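Local coordinates for putative Lipoprotein (Shewanella oneidensis, PDB 3U24), which is a putative lipoprotein of unknown function that binds zinc and calcium ions and belongs to the DUF885 family, grouped in the Peptidase_MA clan, at residues K84-S88 / N89-D93; T167-H170 / T171-A174; A226-S229 / Q230-E234; I331-V334 / N335-I339; K564-R567 / Q568-E572. All coordinates share one frame; numbering follows the deposited sequence.

Contact 1 (K84-S88 / N89-D93); sequences KSLTS and NETID
A capping box made by Thr87 and Glu90 opens helix 88-111. Thr87 is the N-cap; Glu90, three residues on, reaches back with its chain extended beyond CG so that its OE1 accepts from Thr87 N at 3.0 Å, with a nearly straight N-H...O angle of 167°. The amide comes from the anti side of the carboxylate, somewhat out of its plane. In return Thr87 OG1 takes the N-H of Glu90 in a weak bond of 3.3 Å. Thr87 chi1, 62°, sets this hydroxyl between its own N and carbonyl carbon, facing the first turn. A short hydroxyl side chain suits the N-cap, while glutamate has the length to return to it. Putting an alanine in place of Glu90 would probably leave Thr87 N without its carboxylate mate and reduce the box to its weak threonine half. Ordinary helical bonds follow, Thr91 N to Thr87 O at 2.8 Å and Ile92 N to Ser88 O at 3.1 Å. Leu86, just outside the helix, lays CD1 4.0 Å from Thr91 CA and CD2 3.9 Å from Glu90 OE1, and Phe25 of helix 25-39 touches both Leu86 and Glu90. One turn on, the zinc-binding residue His95 hydrogen-bonds to Thr91 O through ND1. Reciprocal side-chain-to-backbone bonds of this kind are the hallmark of the capping box at a helix N-terminus.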
loop_
_atom_site.group_PDB
_atom_site.type_symbol
_atom_site.label_atom_id
_atom_site.label_comp_id
_atom_site.label_asym_id
_atom_site.label_seq_id
_atom_site.Cartn_x
_atom_site.Cartn_y
_atom_site.Cartn_z
ATOM N N LYS A 84 -23.393 19.369 -10.744
ATOM C CA LYS A 84 -24.251 20.043 -9.768
ATOM C C LYS A 84 -25.415 19.152 -9.315
ATOM O O LYS A 84 -26.127 19.499 -8.396
ATOM C CB LYS A 84 -24.843 21.340 -10.361
ATOM C CG LYS A 84 -23.870 22.518 -10.475
ATOM C CD LYS A 84 -24.568 23.759 -11.074
ATOM C CE LYS A 84 -23.592 24.856 -11.519
ATOM N NZ LYS A 84 -22.907 25.583 -10.403
ATOM N N SER A 85 -25.649 18.039 -9.995
ATOM C CA SER A 85 -26.747 17.162 -9.629
ATOM C C SER A 85 -26.348 16.120 -8.575
ATOM O O SER A 85 -27.173 15.283 -8.241
ATOM C CB SER A 85 -27.345 16.450 -10.871
ATOM O OG SER A 85 -26.557 15.318 -11.335
ATOM N N LEU A 86 -25.136 16.197 -8.027
ATOM C CA LEU A 86 -24.576 15.094 -7.221
ATOM C C LEU A 86 -24.432 15.440 -5.747
ATOM O O LEU A 86 -24.098 16.541 -5.411
ATOM C CB LEU A 86 -23.205 14.690 -7.757
ATOM C CG LEU A 86 -23.116 14.218 -9.210
ATOM C CD1 LEU A 86 -21.695 13.775 -9.494
ATOM C CD2 LEU A 86 -24.152 13.146 -9.536
ATOM N N THR A 87 -24.669 14.482 -4.869
ATOM C CA THR A 87 -24.337 14.669 -3.458
ATOM C C THR A 87 -22.808 14.532 -3.236
ATOM O O THR A 87 -22.063 14.181 -4.143
ATOM C CB THR A 87 -25.003 13.604 -2.594
ATOM O OG1 THR A 87 -24.501 12.330 -3.000
ATOM C CG2 THR A 87 -26.532 13.643 -2.733
ATOM N N SER A 88 -22.364 14.748 -2.008
ATOM C CA SER A 88 -20.944 14.772 -1.734
ATOM C C SER A 88 -20.332 13.396 -1.951
ATOM O O SER A 88 -19.324 13.295 -2.635
ATOM C CB SER A 88 -20.643 15.368 -0.362
ATOM O OG SER A 88 -21.110 14.495 0.625
ATOM N N ASN A 89 -20.984 12.347 -1.473
ATOM C CA ASN A 89 -20.535 10.981 -1.770
ATOM C C ASN A 89 -20.524 10.598 -3.244
ATOM O O ASN A 89 -19.627 9.852 -3.713
ATOM C CB ASN A 89 -21.394 9.924 -1.043
ATOM C CG ASN A 89 -20.689 9.347 0.159
ATOM O OD1 ASN A 89 -19.898 10.035 0.834
ATOM N ND2 ASN A 89 -20.943 8.061 0.425
ATOM N N GLU A 90 -21.565 11.025 -3.944
ATOM C CA GLU A 90 -21.655 10.752 -5.359
ATOM C C GLU A 90 -20.554 11.494 -6.120
ATOM O O GLU A 90 -19.988 10.952 -7.084
ATOM C CB GLU A 90 -23.025 11.127 -5.887
ATOM C CG GLU A 90 -24.133 10.188 -5.439
ATOM C CD GLU A 90 -25.504 10.708 -5.785
ATOM O OE1 GLU A 90 -25.587 11.934 -6.089
ATOM O OE2 GLU A 90 -26.501 9.912 -5.754
ATOM N N THR A 91 -20.208 12.704 -5.676
ATOM C CA THR A 91 -19.190 13.454 -6.401
ATOM C C THR A 91 -17.816 12.819 -6.176
ATOM O O THR A 91 -16.998 12.737 -7.077
ATOM C CB THR A 91 -19.235 14.984 -6.111
ATOM O OG1 THR A 91 -18.404 15.646 -7.077
ATOM C CG2 THR A 91 -18.729 15.328 -4.756
ATOM N N ILE A 92 -17.595 12.298 -4.986
ATOM C CA ILE A 92 -16.373 11.496 -4.721
ATOM C C ILE A 92 -16.311 10.266 -5.627
ATOM O O ILE A 92 -15.314 10.066 -6.330
ATOM C CB ILE A 92 -16.233 11.124 -3.242
ATOM C CG1 ILE A 92 -15.954 12.415 -2.432
ATOM C CG2 ILE A 92 -15.113 10.090 -3.065
ATOM C CD1 ILE A 92 -16.279 12.294 -0.955
ATOM N N ASP A 93 -17.394 9.497 -5.677
ATOM C CA ASP A 93 -17.461 8.361 -6.591
ATOM C C ASP A 93 -17.256 8.764 -8.067
ATOM O O ASP A 93 -16.549 8.064 -8.817
ATOM C CB ASP A 93 -18.770 7.586 -6.415
ATOM C CG ASP A 93 -18.872 6.908 -5.032
ATOM O OD1 ASP A 93 -17.877 6.960 -4.280
ATOM O OD2 ASP A 93 -19.933 6.343 -4.695
#

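Contact 2 (T167-H170 / T171-A174); sequences TLEH and TELA. With ACY (acetic acid), chain Q.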
loop_
_atom_site.group_PDB
_atom_site.type_symbol
_atom_site.label_atom_id
_atom_site.label_comp_id
_atom_site.label_asym_id
_atom_site.label_seq_id
_atom_site.Cartn_x
_atom_site.Cartn_y
_atom_site.Cartn_z
ATOM N N THR A 167 12.751 -4.338 -18.972
ATOM C CA THR A 167 13.814 -4.032 -18.024
ATOM C C THR A 167 14.389 -5.324 -17.469
ATOM O O THR A 167 13.727 -6.381 -17.388
ATOM C CB THR A 167 13.338 -3.201 -16.813
ATOM O OG1 THR A 167 12.589 -4.055 -15.944
ATOM C CG2 THR A 167 12.491 -2.000 -17.237
ATOM N N LEU A 168 15.637 -5.254 -17.060
ATOM C CA LEU A 168 16.277 -6.427 -16.511
ATOM C C LEU A 168 15.591 -6.801 -15.200
ATOM O O LEU A 168 15.359 -7.978 -14.912
ATOM C CB LEU A 168 17.773 -6.162 -16.238
ATOM C CG LEU A 168 18.463 -7.298 -15.467
ATOM C CD1 LEU A 168 18.371 -8.596 -16.283
ATOM C CD2 LEU A 168 19.922 -6.908 -15.082
ATOM N N GLU A 169 15.329 -5.797 -14.383
ATOM C CA GLU A 169 14.827 -6.047 -13.028
ATOM C C GLU A 169 13.435 -6.727 -13.040
ATOM O O GLU A 169 13.176 -7.659 -12.269
ATOM C CB GLU A 169 14.754 -4.735 -12.225
ATOM C CG GLU A 169 16.141 -4.156 -11.885
ATOM C CD GLU A 169 16.852 -3.452 -13.078
ATOM O OE1 GLU A 169 16.259 -3.309 -14.193
ATOM O OE2 GLU A 169 18.020 -3.034 -12.892
ATOM N N HIS A 170 12.540 -6.285 -13.912
ATOM C CA HIS A 170 11.202 -6.872 -13.884
ATOM C C HIS A 170 11.233 -8.242 -14.495
ATOM O O HIS A 170 10.405 -9.102 -14.143
ATOM C CB HIS A 170 10.167 -5.942 -14.551
ATOM C CG HIS A 170 9.953 -4.637 -13.799
ATOM N ND1 HIS A 170 10.735 -3.563 -13.978
ATOM C CD2 HIS A 170 9.040 -4.291 -12.781
ATOM C CE1 HIS A 170 10.333 -2.554 -13.170
ATOM N NE2 HIS A 170 9.304 -2.996 -12.426
ATOM N N THR A 171 12.178 -8.477 -15.406
ATOM C CA THR A 171 12.293 -9.798 -16.008
ATOM C C THR A 171 12.798 -10.804 -14.962
ATOM O O THR A 171 12.335 -11.957 -14.930
ATOM C CB THR A 171 13.178 -9.808 -17.268
ATOM O OG1 THR A 171 12.791 -8.745 -18.168
ATOM C CG2 THR A 171 13.081 -11.147 -17.994
ATOM N N GLU A 172 13.672 -10.337 -14.066
ATOM C CA GLU A 172 14.238 -11.184 -13.042
ATOM C C GLU A 172 13.137 -11.487 -12.060
ATOM O O GLU A 172 13.008 -12.588 -11.568
ATOM C CB GLU A 172 15.393 -10.474 -12.291
ATOM C CG GLU A 172 16.715 -10.388 -13.055
ATOM C CD GLU A 172 17.806 -9.490 -12.405
ATOM O OE1 GLU A 172 17.532 -8.423 -11.747
ATOM O OE2 GLU A 172 18.994 -9.833 -12.621
ATOM N N LEU A 173 12.356 -10.482 -11.758
ATOM C CA LEU A 173 11.230 -10.698 -10.860
ATOM C C LEU A 173 10.235 -11.738 -11.473
ATOM O O LEU A 173 9.787 -12.660 -10.791
ATOM C CB LEU A 173 10.566 -9.384 -10.509
ATOM C CG LEU A 173 9.422 -9.457 -9.493
ATOM C CD1 LEU A 173 9.846 -10.017 -8.107
ATOM C CD2 LEU A 173 8.728 -8.091 -9.391
ATOM N N ALA A 174 9.959 -11.597 -12.757
ATOM C CA ALA A 174 9.094 -12.545 -13.469
ATOM C C ALA A 174 9.563 -13.992 -13.283
ATOM O O ALA A 174 8.748 -14.889 -13.070
ATOM C CB ALA A 174 9.017 -12.200 -14.954
HETATM C C ACY Q . 5.311 -1.252 -12.522
HETATM O O ACY Q . 6.369 -1.715 -12.020
HETATM O OXT ACY Q . 4.756 -0.184 -12.119
HETATM C CH3 ACY Q . 4.642 -2.025 -13.609
#
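Glu172 reaches back along helix 168-179 to lie against Leu168, one turn earlier. Its CB sits 3.6 Å from Leu168 O, the carbonyl that accepts the Glu172 N-H; CG, placed beside the backbone N (chi1 -76°), comes closer to the same oxygen, 3.3 Å. The chain then runs extended across the leucine: CD is 3.8 Å from Leu168 CG, OE2 meets Leu168 CD1 at 3.9 Å, and OE1 turns to the CA of Glu169. The leucine thus lies against the CG methylene and the carboxylate, OE2 included, and a glutamate suits a place where its end can approach Lys232 of helix 200-234. Next to it, Thr171 makes a double grip on Thr167 O. The hydroxyl OG1 donates at 2.7 Å and the amide N at 3.3 Å, from opposite faces of the carbonyl plane, so a buried hydroxyl is satisfied inside its own helix. Thr167, the N-cap, also holds His170: its OG1 is hydrogen-bonded to ND1 at 2.7 Å, which fixes the imidazole. NE2 is hydrogen-bonded to Leu516 O and makes a weak further bond to an acetic acid molecule, probably from the crystallisation liquor. Around this first turn, helix 200-234 packs on Thr171 and Ala174, helix 504-516 meets Glu169 and Leu173, and the ring of Trp116 stands edge-to-face with His170.

Contact 3 (A226-S229 / Q230-E234); sequences AQVS and QLKKE
Gln227 O receives the N-H of Leu231 at 2.8 Å, nearly in line with the carbonyl, a standard i to i+4 bond in the last turns of the long helix 200-234. Leu231 crowds the same oxygen with its side chain as well, CG standing 3.2 Å away. Beyond this turn its branch meets Pro166 and Thr171, the apolar side of the helix, and leucine is a fitting residue there. The exposed side carries polar residues instead. Gln230, with CG anti to the backbone N (chi1 -176°) and the chain extended, sends NE2 to Glu234 OE1 at 3.2 Å; the acceptor lies in the amide plane, while the donor stands above the carboxylate plane. Being long, Gln230 and Glu234 can join across the four residues between their positions while keeping their ends near solvent. Gln227 runs alongside Gln230, pointing the same way, with the two amide planes 71° apart. Val228 faces helix 168-179 with Thr171 and Val175, and Lys232 lies alongside it, extended, on the way to Glu172. The far end of the lysine, CE and NZ, lies against Val228 CG1, and the fit is tight: CG1 to CE is 3.4 Å.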
loop_
_atom_site.group_PDB
_atom_site.type_symbol
_atom_site.label_atom_id
_atom_site.label_comp_id
_atom_site.label_asym_id
_atom_site.label_seq_id
_atom_site.Cartn_x
_atom_site.Cartn_y
_atom_site.Cartn_z
ATOM N N ALA A 226 16.173 -17.267 -20.722
ATOM C CA ALA A 226 16.902 -16.867 -21.916
ATOM C C ALA A 226 16.861 -15.331 -22.056
ATOM O O ALA A 226 17.873 -14.707 -22.421
ATOM C CB ALA A 226 16.388 -17.580 -23.189
ATOM N N GLN A 227 15.738 -14.705 -21.729
ATOM C CA GLN A 227 15.679 -13.234 -21.816
ATOM C C GLN A 227 16.643 -12.535 -20.825
ATOM O O GLN A 227 17.352 -11.626 -21.198
ATOM C CB GLN A 227 14.259 -12.697 -21.653
ATOM C CG GLN A 227 13.309 -13.174 -22.744
ATOM C CD GLN A 227 13.553 -12.453 -24.058
ATOM O OE1 GLN A 227 13.523 -11.203 -24.125
ATOM N NE2 GLN A 227 13.788 -13.199 -25.086
ATOM N N VAL A 228 16.637 -12.944 -19.569
ATOM C CA VAL A 228 17.518 -12.357 -18.551
ATOM C C VAL A 228 18.983 -12.458 -19.053
ATOM O O VAL A 228 19.751 -11.490 -19.008
ATOM C CB VAL A 228 17.423 -13.149 -17.203
ATOM C CG1 VAL A 228 18.548 -12.780 -16.228
ATOM C CG2 VAL A 228 16.042 -12.985 -16.578
ATOM N N SER A 229 19.336 -13.630 -19.559
ATOM C CA SER A 229 20.675 -13.848 -20.036
ATOM C C SER A 229 21.041 -12.862 -21.185
ATOM O O SER A 229 22.094 -12.244 -21.134
ATOM C CB SER A 229 20.859 -15.307 -20.462
ATOM O OG SER A 229 22.073 -15.426 -21.137
ATOM N N GLN A 230 20.158 -12.711 -22.167
ATOM C CA GLN A 230 20.322 -11.772 -23.272
ATOM C C GLN A 230 20.392 -10.309 -22.757
ATOM O O GLN A 230 21.216 -9.530 -23.224
ATOM C CB GLN A 230 19.154 -11.978 -24.264
ATOM C CG GLN A 230 19.128 -11.179 -25.585
ATOM C CD GLN A 230 17.814 -11.384 -26.430
ATOM O OE1 GLN A 230 16.993 -12.276 -26.146
ATOM N NE2 GLN A 230 17.626 -10.552 -27.469
ATOM N N LEU A 231 19.531 -9.954 -21.798
ATOM C CA LEU A 231 19.504 -8.592 -21.246
ATOM C C LEU A 231 20.810 -8.272 -20.503
ATOM O O LEU A 231 21.335 -7.164 -20.605
ATOM C CB LEU A 231 18.303 -8.386 -20.316
ATOM C CG LEU A 231 16.903 -8.423 -20.976
ATOM C CD1 LEU A 231 15.783 -8.579 -19.944
ATOM C CD2 LEU A 231 16.675 -7.218 -21.912
ATOM N N LYS A 232 21.355 -9.257 -19.791
ATOM C CA LYS A 232 22.636 -9.052 -19.122
ATOM C C LYS A 232 23.775 -8.776 -20.124
ATOM O O LYS A 232 24.580 -7.877 -19.882
ATOM C CB LYS A 232 22.951 -10.208 -18.184
ATOM C CG LYS A 232 22.001 -10.240 -16.970
ATOM C CD LYS A 232 22.269 -11.470 -16.150
ATOM C CE LYS A 232 21.430 -11.588 -14.887
ATOM N NZ LYS A 232 21.414 -13.034 -14.471
ATOM N N LYS A 233 23.812 -9.507 -21.243
ATOM C CA LYS A 233 24.835 -9.292 -22.281
ATOM C C LYS A 233 24.653 -7.990 -23.093
ATOM O O LYS A 233 25.616 -7.283 -23.313
ATOM C CB LYS A 233 24.880 -10.450 -23.299
ATOM C CG LYS A 233 25.289 -11.812 -22.742
ATOM C CD LYS A 233 25.454 -12.868 -23.853
ATOM C CE LYS A 233 25.819 -14.252 -23.289
ATOM N NZ LYS A 233 25.657 -15.368 -24.275
ATOM N N GLU A 234 23.433 -7.706 -23.545
ATOM C CA GLU A 234 23.170 -6.708 -24.593
ATOM C C GLU A 234 22.718 -5.355 -24.033
ATOM O O GLU A 234 22.659 -4.378 -24.761
ATOM C CB GLU A 234 22.070 -7.231 -25.559
ATOM C CG GLU A 234 22.461 -8.481 -26.365
ATOM C CD GLU A 234 21.404 -8.983 -27.385
ATOM O OE1 GLU A 234 20.179 -8.600 -27.349
ATOM O OE2 GLU A 234 21.832 -9.802 -28.250
#

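Contact 4 (I331-V334 / N335-I339); sequences IEFV and NQKNI
Val334 O accepts the N-H of Ile339, five residues on, at 3.1 Å and in the carbonyl plane, because Asn338 turns to a positive phi of 58° and carries the chain back over the last turn of helix 319-337. A second return bond joins Asn338 N to Asn335 O at 3.2 Å. These two bonds with the positive phi make a Schellman motif, and asparagine is one of the residues that accept the left-handed conformation most readily; its OD1 is hydrogen-bonded to Lys549. The motif brings apolar residues from both sides of the turn together: Val334 CG1 lies 3.9 Å from Ile339 CB, the two side chains crossing at about a right angle. Phe333 completes the cluster. Its chi1 of 177° swings the ring toward the helix end, where Lys337 CG stands over one face, 3.7 Å from the centroid, as a CH-pi contact, and Ile339 CD1 approaches CE1 at 3.7 Å. Replacing Phe333 by a serine would probably open a gap beside Ile339 CD1 and leave the lysine methylenes without a ring to lie on. Tyr454 meets the Phe333 ring edge-to-face, and Met449 of helix 435-451 packs against Phe333, Val334 and Ile339.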
loop_
_atom_site.group_PDB
_atom_site.type_symbol
_atom_site.label_atom_id
_atom_site.label_comp_id
_atom_site.label_asym_id
_atom_site.label_seq_id
_atom_site.Cartn_x
_atom_site.Cartn_y
_atom_site.Cartn_z
ATOM N N ILE A 331 -6.730 5.560 23.947
ATOM C CA ILE A 331 -8.149 5.881 23.997
ATOM C C ILE A 331 -8.385 6.936 25.072
ATOM O O ILE A 331 -9.038 7.962 24.819
ATOM C CB ILE A 331 -9.035 4.639 24.246
ATOM C CG1 ILE A 331 -8.989 3.685 23.028
ATOM C CG2 ILE A 331 -10.519 5.031 24.567
ATOM C CD1 ILE A 331 -9.680 2.352 23.298
ATOM N N GLU A 332 -7.798 6.709 26.246
ATOM C CA GLU A 332 -7.967 7.633 27.368
ATOM C C GLU A 332 -7.388 8.985 26.984
ATOM O O GLU A 332 -8.013 10.013 27.186
ATOM C CB GLU A 332 -7.317 7.077 28.649
ATOM C CG GLU A 332 -7.278 8.039 29.832
ATOM C CD GLU A 332 -6.421 7.573 31.035
ATOM O OE1 GLU A 332 -5.412 6.813 30.880
ATOM O OE2 GLU A 332 -6.748 8.016 32.164
ATOM N N PHE A 333 -6.203 8.987 26.408
ATOM C CA PHE A 333 -5.592 10.244 26.051
ATOM C C PHE A 333 -6.445 11.016 25.003
ATOM O O PHE A 333 -6.661 12.201 25.147
ATOM C CB PHE A 333 -4.146 10.035 25.612
ATOM C CG PHE A 333 -3.483 11.285 25.174
ATOM C CD1 PHE A 333 -3.663 11.755 23.874
ATOM C CD2 PHE A 333 -2.708 12.030 26.063
ATOM C CE1 PHE A 333 -3.094 12.943 23.466
ATOM C CE2 PHE A 333 -2.117 13.222 25.639
ATOM C CZ PHE A 333 -2.315 13.676 24.334
ATOM N N VAL A 334 -6.947 10.345 23.984
ATOM C CA VAL A 334 -7.738 11.002 22.963
ATOM C C VAL A 334 -9.021 11.580 23.531
ATOM O O VAL A 334 -9.402 12.706 23.193
ATOM C CB VAL A 334 -8.098 10.053 21.829
ATOM C CG1 VAL A 334 -9.220 10.642 20.993
ATOM C CG2 VAL A 334 -6.852 9.792 20.995
ATOM N N ASN A 335 -9.651 10.835 24.433
ATOM C CA ASN A 335 -10.816 11.352 25.139
ATOM C C ASN A 335 -10.507 12.525 26.030
ATOM O O ASN A 335 -11.196 13.518 25.974
ATOM C CB ASN A 335 -11.497 10.243 25.938
ATOM C CG ASN A 335 -12.117 9.206 25.028
ATOM O OD1 ASN A 335 -12.491 9.529 23.902
ATOM N ND2 ASN A 335 -12.222 7.973 25.492
ATOM N N GLN A 336 -9.481 12.404 26.849
ATOM C CA GLN A 336 -9.131 13.480 27.744
ATOM C C GLN A 336 -8.840 14.768 26.975
ATOM O O GLN A 336 -9.279 15.821 27.380
ATOM C CB GLN A 336 -7.928 13.115 28.607
ATOM C CG GLN A 336 -8.266 12.171 29.750
ATOM C CD GLN A 336 -9.115 12.806 30.845
ATOM O OE1 GLN A 336 -8.958 13.973 31.188
ATOM N NE2 GLN A 336 -9.987 12.021 31.420
ATOM N N LYS A 337 -8.149 14.665 25.844
ATOM C CA LYS A 337 -7.706 15.850 25.101
ATOM C C LYS A 337 -8.698 16.282 24.028
ATOM O O LYS A 337 -8.458 17.249 23.303
ATOM C CB LYS A 337 -6.325 15.584 24.463
ATOM C CG LYS A 337 -5.251 15.268 25.494
ATOM C CD LYS A 337 -4.781 16.523 26.194
ATOM C CE LYS A 337 -4.022 16.221 27.487
ATOM N NZ LYS A 337 -3.351 17.485 27.916
ATOM N N ASN A 338 -9.812 15.564 23.913
ATOM C CA ASN A 338 -10.831 15.924 22.942
ATOM C C ASN A 338 -10.350 15.972 21.515
ATOM O O ASN A 338 -10.680 16.883 20.774
ATOM C CB ASN A 338 -11.406 17.293 23.283
ATOM C CG ASN A 338 -12.514 17.181 24.260
ATOM O OD1 ASN A 338 -13.445 16.393 24.046
ATOM N ND2 ASN A 338 -12.432 17.928 25.330
ATOM N N ILE A 339 -9.586 14.974 21.124
ATOM C CA ILE A 339 -9.010 14.937 19.811
ATOM C C ILE A 339 -10.042 14.459 18.752
ATOM O O ILE A 339 -10.153 15.041 17.687
ATOM C CB ILE A 339 -7.768 14.073 19.896
ATOM C CG1 ILE A 339 -6.718 14.874 20.693
ATOM C CG2 ILE A 339 -7.309 13.639 18.505
ATOM C CD1 ILE A 339 -5.385 14.171 20.869
#

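Contact 5 (K564-R567 / Q568-E572); sequences KYIR and QLMLE. With ZN (zinc ion), chain D.
With its CG turned opposite the backbone N (chi1 174°) and the chain straight to NE, Arg567 runs out from helix 563-571, and a chi4 of -81° turns the guanidinium so that one face receives Leu571 CD1. That methyl stands 3.5 Å above the plane, toward its rim, and is 3.7 Å from NH2. The arginine thus offers a flat face to an apolar partner while its NE keeps a salt bridge with Glu537 of helix 523-542. On the buried side Ile566 CG2 lies 3.8 Å from the SE of Met570, present as selenomethionine, the two chains side by side; Phe534, Phe551 and Tyr558 also meet this long flexible side chain. Leu569 faces helix 88-111, where it packs on Thr91 and Ile92, and Tyr565 meets the ring of His95. At the end of the chain Glu572, extended beyond CG, reaches a zinc ion with OE1 at 2.0 Å, while OE2 stands farther off at 2.6 Å. A water also binds the metal, 2.0 Å from it, and donates to Glu572 OE2 at 2.8 Å. The carboxylate therefore serves both as metal ligand and as acceptor for the metal-bound water, which the zinc would probably polarise, strengthening that hydrogen bond.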
loop_
_atom_site.group_PDB
_atom_site.type_symbol
_atom_site.label_atom_id
_atom_site.label_comp_id
_atom_site.label_asym_id
_atom_site.label_seq_id
_atom_site.Cartn_x
_atom_site.Cartn_y
_atom_site.Cartn_z
ATOM N N LYS A 564 -7.300 16.238 -1.562
ATOM C CA LYS A 564 -7.696 17.469 -2.205
ATOM C C LYS A 564 -9.201 17.590 -2.404
ATOM O O LYS A 564 -9.731 18.700 -2.438
ATOM C CB LYS A 564 -6.990 17.710 -3.528
ATOM C CG LYS A 564 -7.278 16.723 -4.642
ATOM C CD LYS A 564 -6.829 17.354 -5.962
ATOM C CE LYS A 564 -6.607 16.358 -7.085
ATOM N NZ LYS A 564 -6.809 17.029 -8.420
ATOM N N TYR A 565 -9.885 16.467 -2.555
ATOM C CA TYR A 565 -11.323 16.511 -2.724
ATOM C C TYR A 565 -12.007 16.791 -1.380
ATOM O O TYR A 565 -12.976 17.554 -1.317
ATOM C CB TYR A 565 -11.817 15.228 -3.443
ATOM C CG TYR A 565 -11.404 15.202 -4.934
ATOM C CD1 TYR A 565 -11.681 16.334 -5.800
ATOM C CD2 TYR A 565 -10.745 14.092 -5.488
ATOM C CE1 TYR A 565 -11.300 16.342 -7.154
ATOM C CE2 TYR A 565 -10.369 14.080 -6.842
ATOM C CZ TYR A 565 -10.645 15.207 -7.684
ATOM O OH TYR A 565 -10.282 15.206 -9.049
ATOM N N ILE A 566 -11.486 16.202 -0.314
ATOM C CA ILE A 566 -11.984 16.498 1.013
ATOM C C ILE A 566 -11.814 17.983 1.343
ATOM O O ILE A 566 -12.760 18.623 1.818
ATOM C CB ILE A 566 -11.333 15.661 2.107
ATOM C CG1 ILE A 566 -11.675 14.173 1.916
ATOM C CG2 ILE A 566 -11.788 16.147 3.483
ATOM C CD1 ILE A 566 -10.783 13.254 2.747
ATOM N N ARG A 567 -10.651 18.529 1.023
ATOM C CA ARG A 567 -10.400 19.952 1.187
ATOM C C ARG A 567 -11.415 20.777 0.413
ATOM O O ARG A 567 -11.992 21.716 0.942
ATOM C CB ARG A 567 -9.016 20.305 0.684
ATOM C CG ARG A 567 -8.711 21.791 0.678
ATOM C CD ARG A 567 -7.228 22.083 0.340
ATOM N NE ARG A 567 -7.078 23.541 0.217
ATOM C CZ ARG A 567 -7.398 24.248 -0.869
ATOM N NH1 ARG A 567 -7.843 23.660 -1.973
ATOM N NH2 ARG A 567 -7.248 25.544 -0.861
ATOM N N GLN A 568 -11.596 20.447 -0.860
ATOM C CA GLN A 568 -12.505 21.217 -1.732
ATOM C C GLN A 568 -13.939 21.172 -1.155
ATOM O O GLN A 568 -14.612 22.196 -1.102
ATOM C CB GLN A 568 -12.446 20.674 -3.176
ATOM C CG GLN A 568 -12.969 21.593 -4.279
ATOM C CD GLN A 568 -12.482 21.214 -5.716
ATOM O OE1 GLN A 568 -11.407 20.588 -5.924
ATOM N NE2 GLN A 568 -13.277 21.623 -6.723
ATOM N N LEU A 569 -14.395 20.008 -0.687
ATOM C CA LEU A 569 -15.768 19.903 -0.164
ATOM C C LEU A 569 -15.884 20.667 1.142
ATOM O O LEU A 569 -16.892 21.303 1.354
ATOM C CB LEU A 569 -16.232 18.450 0.017
ATOM C CG LEU A 569 -16.315 17.689 -1.311
ATOM C CD1 LEU A 569 -16.245 16.172 -1.087
ATOM C CD2 LEU A 569 -17.538 18.093 -2.114
HETATM N N MSE A 570 -14.850 20.623 1.987
HETATM C CA MSE A 570 -14.876 21.314 3.274
HETATM C C MSE A 570 -14.795 22.810 3.104
HETATM O O MSE A 570 -15.349 23.524 3.936
HETATM C CB MSE A 570 -13.779 20.815 4.243
HETATM C CG MSE A 570 -14.118 19.491 4.866
HETATM SE SE MSE A 570 -12.803 18.762 6.028
HETATM C CE MSE A 570 -13.127 20.016 7.485
ATOM N N LEU A 571 -14.133 23.304 2.047
ATOM C CA LEU A 571 -14.038 24.774 1.822
ATOM C C LEU A 571 -15.233 25.355 1.065
ATOM O O LEU A 571 -15.578 26.500 1.285
ATOM C CB LEU A 571 -12.720 25.169 1.127
ATOM C CG LEU A 571 -11.472 25.036 2.035
ATOM C CD1 LEU A 571 -10.195 25.442 1.307
ATOM C CD2 LEU A 571 -11.662 25.853 3.317
ATOM N N GLU A 572 -15.832 24.568 0.166
ATOM C CA GLU A 572 -17.086 24.899 -0.564
ATOM C C GLU A 572 -18.320 24.605 0.307
ATOM O O GLU A 572 -18.707 25.373 1.197
ATOM C CB GLU A 572 -17.177 24.031 -1.833
ATOM C CG GLU A 572 -18.364 24.284 -2.758
ATOM C CD GLU A 572 -18.717 23.094 -3.673
ATOM O OE1 GLU A 572 -18.096 21.999 -3.513
ATOM O OE2 GLU A 572 -19.639 23.264 -4.541
HETATM ZN ZN ZN D . -18.741 20.843 -5.002
HETATM O O HOH W 1 -19.264 21.658 -6.764
#

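In the fold
All five contacts are turns of helix or their ends, but they differ in burial. Contacts 1, 3 and 5 lie at the surface, whereas contacts 2 and 4 are partly buried. Two pairs meet. Contacts 2 and 3 join helices 168-179 and 200-234, with Thr171 CG2 and Val228 CG2 3.8 Å apart; contacts 1 and 5 join helices 88-111 and 563-571, with Ile92 CD1 3.9 Å from Leu569 CD1. Contact 4 touches none of the others. A capping box marks the helix start in contact 1, a threonine and histidine side-chain bond that in contact 2, apolar closure the helix end in contact 4, long polar chains contact 3, and metal coordination contact 5.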